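Local coordinates for protein alcohol dehydrogenase (Aeropyrum pernix, PDB 1H2B) that probably oxidises alcohols with NAD+ as a zinc-containing alcohol dehydrogenase that binds the dinucleotide and zinc, at residues E127-G130 with L131-G135; D337-N340 with D341-R345. One frame throughout, in Å; residues are numbered along the deposited sequence.

Contact 1: residues E127-G130 with L131-G135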
loop_
_atom_site.group_PDB
_atom_site.type_symbol
_atom_site.label_atom_id
_atom_site.label_comp_id
_atom_site.label_asym_id
_atom_site.label_seq_id
_atom_site.Cartn_x
_atom_site.Cartn_y
_atom_site.Cartn_z
ATOM N N GLU B 127 1.035 10.604 -27.553
ATOM C CA GLU B 127 1.955 11.399 -28.387
ATOM C C GLU B 127 2.710 12.314 -27.422
ATOM O O GLU B 127 2.211 12.571 -26.324
ATOM C CB GLU B 127 1.114 12.216 -29.360
ATOM C CG GLU B 127 0.351 11.307 -30.323
ATOM C CD GLU B 127 -0.181 12.015 -31.557
ATOM O OE1 GLU B 127 -1.386 12.362 -31.569
ATOM O OE2 GLU B 127 0.599 12.211 -32.514
ATOM N N PHE B 128 3.918 12.726 -27.786
ATOM C CA PHE B 128 4.777 13.385 -26.811
ATOM C C PHE B 128 5.511 14.486 -27.548
ATOM O O PHE B 128 6.564 14.228 -28.194
ATOM C CB PHE B 128 5.724 12.316 -26.214
ATOM C CG PHE B 128 6.362 12.667 -24.879
ATOM C CD1 PHE B 128 6.098 11.894 -23.749
ATOM C CD2 PHE B 128 7.325 13.654 -24.785
ATOM C CE1 PHE B 128 6.712 12.184 -22.525
ATOM C CE2 PHE B 128 7.965 13.943 -23.572
ATOM C CZ PHE B 128 7.646 13.200 -22.429
ATOM N N PRO B 129 4.989 15.726 -27.516
ATOM C CA PRO B 129 5.678 16.857 -28.146
ATOM C C PRO B 129 7.174 16.943 -27.764
ATOM O O PRO B 129 7.581 16.860 -26.601
ATOM C CB PRO B 129 4.912 18.060 -27.638
ATOM C CG PRO B 129 3.457 17.504 -27.548
ATOM C CD PRO B 129 3.690 16.131 -26.941
ATOM N N GLY B 130 8.002 17.046 -28.800
ATOM C CA GLY B 130 9.429 17.094 -28.561
ATOM C C GLY B 130 10.114 15.751 -28.612
ATOM O O GLY B 130 11.331 15.715 -28.777
ATOM N N LEU B 131 9.389 14.656 -28.412
ATOM C CA LEU B 131 10.031 13.339 -28.386
ATOM C C LEU B 131 9.811 12.658 -29.703
ATOM O O LEU B 131 10.749 12.164 -30.293
ATOM C CB LEU B 131 9.444 12.426 -27.306
ATOM C CG LEU B 131 10.313 12.230 -26.069
ATOM C CD1 LEU B 131 11.463 11.300 -26.345
ATOM C CD2 LEU B 131 10.822 13.573 -25.538
ATOM N N ASN B 132 8.545 12.588 -30.118
ATOM C CA ASN B 132 8.171 11.984 -31.398
ATOM C C ASN B 132 7.377 12.859 -32.374
ATOM O O ASN B 132 7.128 12.438 -33.516
ATOM C CB ASN B 132 7.515 10.588 -31.194
ATOM C CG ASN B 132 6.146 10.636 -30.515
ATOM O OD1 ASN B 132 5.745 11.632 -29.929
ATOM N ND2 ASN B 132 5.419 9.530 -30.601
ATOM N N ILE B 133 6.990 14.060 -31.942
ATOM C CA ILE B 133 6.274 15.045 -32.776
ATOM C C ILE B 133 6.767 16.424 -32.381
ATOM O O ILE B 133 7.539 16.531 -31.438
ATOM C CB ILE B 133 4.714 14.936 -32.596
ATOM C CG1 ILE B 133 4.264 15.157 -31.134
ATOM C CG2 ILE B 133 4.195 13.574 -33.056
ATOM C CD1 ILE B 133 2.740 15.378 -30.963
ATOM N N ASP B 134 6.341 17.474 -33.088
ATOM C CA ASP B 134 6.868 18.803 -32.838
ATOM C C ASP B 134 6.636 19.266 -31.384
ATOM O O ASP B 134 5.535 19.098 -30.805
ATOM C CB ASP B 134 6.201 19.825 -33.723
ATOM C CG ASP B 134 6.667 19.755 -35.160
ATOM O OD1 ASP B 134 7.812 19.309 -35.406
ATOM O OD2 ASP B 134 5.918 20.165 -36.087
ATOM N N GLY B 135 7.698 19.847 -30.843
ATOM C CA GLY B 135 7.745 20.367 -29.478
ATOM C C GLY B 135 7.894 21.865 -29.292
ATOM O O GLY B 135 7.490 22.718 -30.139
#
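Leu131 packs alongside the Phe128 ring, with Leu131 CD2 reaching Phe128 CE2 at 3.5 Å and Leu131 CB equally near CD2 of the ring. Phe128 has its ring anti to the backbone N (chi1 -160°), which sets it along the leucine branch. Asn132 meets the same residue through its amide: OD1 accepts the N-H of Phe128 at 3.0 Å, in the carbonyl plane but with a bent N-H angle of 144°. That reach depends on CG standing between backbone N and carbonyl carbon (chi1 68°), which folds the amide back over the turn. Phe128 O is gripped twice, by Leu131 N at 2.9 Å and Asn132 N at 3.2 Å, while Gly130 N closes onto Ile133 O at 2.7 Å. Gly130 takes a positive phi, where a side chain would press on the preceding carbonyl. Ile133 CD1 bridges Pro129 CG and Glu127 CB, the latter 3.9 Å away. Farther out, Glu127 OE1 pairs with Arg41, and Asp134 OD1 with Arg20 and the backbone N of Thr76. Leu131 packs on the zinc ligand His79, and Phe128 touches the bound octanoic acid: a tight, glycine-containing turn of the GroES-like catalytic domain, before strand 140-143, that brings Phe128 to the octanoic acid pocket, probably the substrate site.

Contact 2: residues D337-N340 with D341-R345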
loop_
_atom_site.group_PDB
_atom_site.type_symbol
_atom_site.label_atom_id
_atom_site.label_comp_id
_atom_site.label_asym_id
_atom_site.label_seq_id
_atom_site.Cartn_x
_atom_site.Cartn_y
_atom_site.Cartn_z
ATOM N N ASP B 337 17.917 30.599 -29.831
ATOM C CA ASP B 337 18.906 30.319 -30.862
ATOM C C ASP B 337 20.281 29.925 -30.311
ATOM O O ASP B 337 21.182 29.579 -31.087
ATOM C CB ASP B 337 18.995 31.446 -31.908
ATOM C CG ASP B 337 19.364 32.766 -31.317
ATOM O OD1 ASP B 337 20.085 32.806 -30.298
ATOM O OD2 ASP B 337 18.985 33.848 -31.830
ATOM N N GLU B 338 20.411 29.902 -28.974
ATOM C CA GLU B 338 21.595 29.325 -28.330
ATOM C C GLU B 338 21.482 27.821 -28.092
ATOM O O GLU B 338 22.351 27.235 -27.464
ATOM C CB GLU B 338 21.893 30.011 -26.984
ATOM C CG GLU B 338 22.176 31.510 -27.031
ATOM C CD GLU B 338 22.287 32.078 -25.644
ATOM O OE1 GLU B 338 23.241 31.702 -24.906
ATOM O OE2 GLU B 338 21.415 32.885 -25.262
ATOM N N ILE B 339 20.424 27.186 -28.572
ATOM C CA ILE B 339 20.205 25.770 -28.288
ATOM C C ILE B 339 21.402 24.839 -28.457
ATOM O O ILE B 339 21.679 24.030 -27.580
ATOM C CB ILE B 339 18.952 25.235 -29.009
ATOM C CG1 ILE B 339 18.628 23.822 -28.514
ATOM C CG2 ILE B 339 19.111 25.289 -30.531
ATOM C CD1 ILE B 339 17.158 23.499 -28.679
ATOM N N ASN B 340 22.130 24.964 -29.561
ATOM C CA ASN B 340 23.248 24.058 -29.776
ATOM C C ASN B 340 24.423 24.286 -28.856
ATOM O O ASN B 340 25.032 23.305 -28.398
ATOM C CB ASN B 340 23.671 24.109 -31.248
ATOM C CG ASN B 340 22.668 23.466 -32.142
ATOM O OD1 ASN B 340 22.293 22.302 -31.967
ATOM N ND2 ASN B 340 22.237 24.211 -33.150
ATOM N N ASP B 341 24.726 25.536 -28.544
ATOM C CA ASP B 341 25.719 25.835 -27.508
ATOM C C ASP B 341 25.284 25.257 -26.151
ATOM O O ASP B 341 26.091 24.709 -25.421
ATOM C CB ASP B 341 25.961 27.329 -27.375
ATOM C CG ASP B 341 27.002 27.651 -26.327
ATOM O OD1 ASP B 341 28.140 27.162 -26.466
ATOM O OD2 ASP B 341 26.775 28.367 -25.322
ATOM N N VAL B 342 23.994 25.362 -25.835
ATOM C CA VAL B 342 23.526 24.818 -24.554
ATOM C C VAL B 342 23.646 23.296 -24.493
ATOM O O VAL B 342 24.055 22.742 -23.464
ATOM C CB VAL B 342 22.072 25.266 -24.262
ATOM C CG1 VAL B 342 21.488 24.504 -23.036
ATOM C CG2 VAL B 342 22.040 26.747 -24.034
ATOM N N LEU B 343 23.279 22.614 -25.578
ATOM C CA LEU B 343 23.408 21.161 -25.668
ATOM C C LEU B 343 24.875 20.740 -25.542
ATOM O O LEU B 343 25.185 19.785 -24.861
ATOM C CB LEU B 343 22.842 20.653 -26.991
ATOM C CG LEU B 343 21.313 20.653 -27.136
ATOM C CD1 LEU B 343 20.922 20.357 -28.581
ATOM C CD2 LEU B 343 20.730 19.551 -26.194
ATOM N N GLU B 344 25.781 21.487 -26.189
ATOM C CA GLU B 344 27.203 21.229 -25.978
ATOM C C GLU B 344 27.620 21.351 -24.491
ATOM O O GLU B 344 28.331 20.463 -23.952
ATOM C CB GLU B 344 28.023 22.179 -26.863
ATOM C CG GLU B 344 28.060 21.781 -28.335
ATOM C CD GLU B 344 28.551 22.919 -29.243
ATOM O OE1 GLU B 344 29.462 23.688 -28.835
ATOM O OE2 GLU B 344 28.016 23.052 -30.374
ATOM N N ARG B 345 27.210 22.426 -23.826
ATOM C CA ARG B 345 27.536 22.608 -22.407
ATOM C C ARG B 345 26.956 21.461 -21.576
ATOM O O ARG B 345 27.615 20.907 -20.699
ATOM C CB ARG B 345 26.994 23.931 -21.897
ATOM C CG ARG B 345 27.711 25.157 -22.546
ATOM C CD ARG B 345 27.218 26.483 -22.068
ATOM N NE ARG B 345 27.092 26.509 -20.610
ATOM C CZ ARG B 345 25.975 26.823 -19.957
ATOM N NH1 ARG B 345 24.869 27.179 -20.623
ATOM N NH2 ARG B 345 25.965 26.786 -18.632
HETATM O O HOH W 1 25.418 30.618 -26.222
#
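Glu338 OE1 and Asp341 OD2 are joined by one water, which donates a hydrogen bond to each and lies 2.8 Å from Glu338 OE1. Glu338 OE1 and Asp341 OD2 are 4.9 Å apart, and the water between them would ease the repulsion if both are ionised. With its CG anti to the backbone N (chi1 -179°), Asp341 swings its carboxylate outward and toward the next turn, where OD2 meets the water. OE1 of Glu338 is also hydrogen-bonded to His334 ND1, and its OE2 to Lys335 N; together these tie the carboxylate of Glu338, the residue just before helix 339-347, to the end of strand 331-335. Glu338 thus holds His334, a ligand of a third zinc that is not bound to this chain in the model. From the same glutamate, the backbone O takes the N-H of Val342 at 3.0 Å. The next two rungs follow: Leu343 N to Ile339 O at 2.9 Å, and Glu344 N to Asn340 O. On the inner face Ile339 and Leu343 run alongside each other one turn apart, CG1 of the first lying 4.2 Å from CD1 of the second. Ile339 continues onto Leu357 of strand 354-358, and Leu343 onto helix 55-61. Asn340 OD1 passes 4.1 Å from Leu343 CD1, while OD1 is hydrogen-bonded to Leu28 N. The extended Glu344 chain runs back beside the preceding turn. Two acidic groups beside the helix N-terminus would probably be stabilised as anions by its dipole, and the shared water is consistent with both being charged.

How the contacts relate
Contacts 1 and 2 are both local, each within one unbroken run of chain, but they belong to different kinds of structure. Residues 127-135 form an irregular loop, closed by unevenly spaced backbone bonds and an asparagine amide, beside the bound octanoic acid and the ligands of the zinc there. Residues 337-345 run from a short 3-10 segment into the helix 339-347, in the beta-alpha-beta unit of strands 331-335 and 354-358, with carboxylates and water on one side and an apolar side turned to the protein. Both are partly buried: five of nine touching residues are buried in contact 1, three of seven in contact 2. Their centres lie about 19 Å apart and they do not touch.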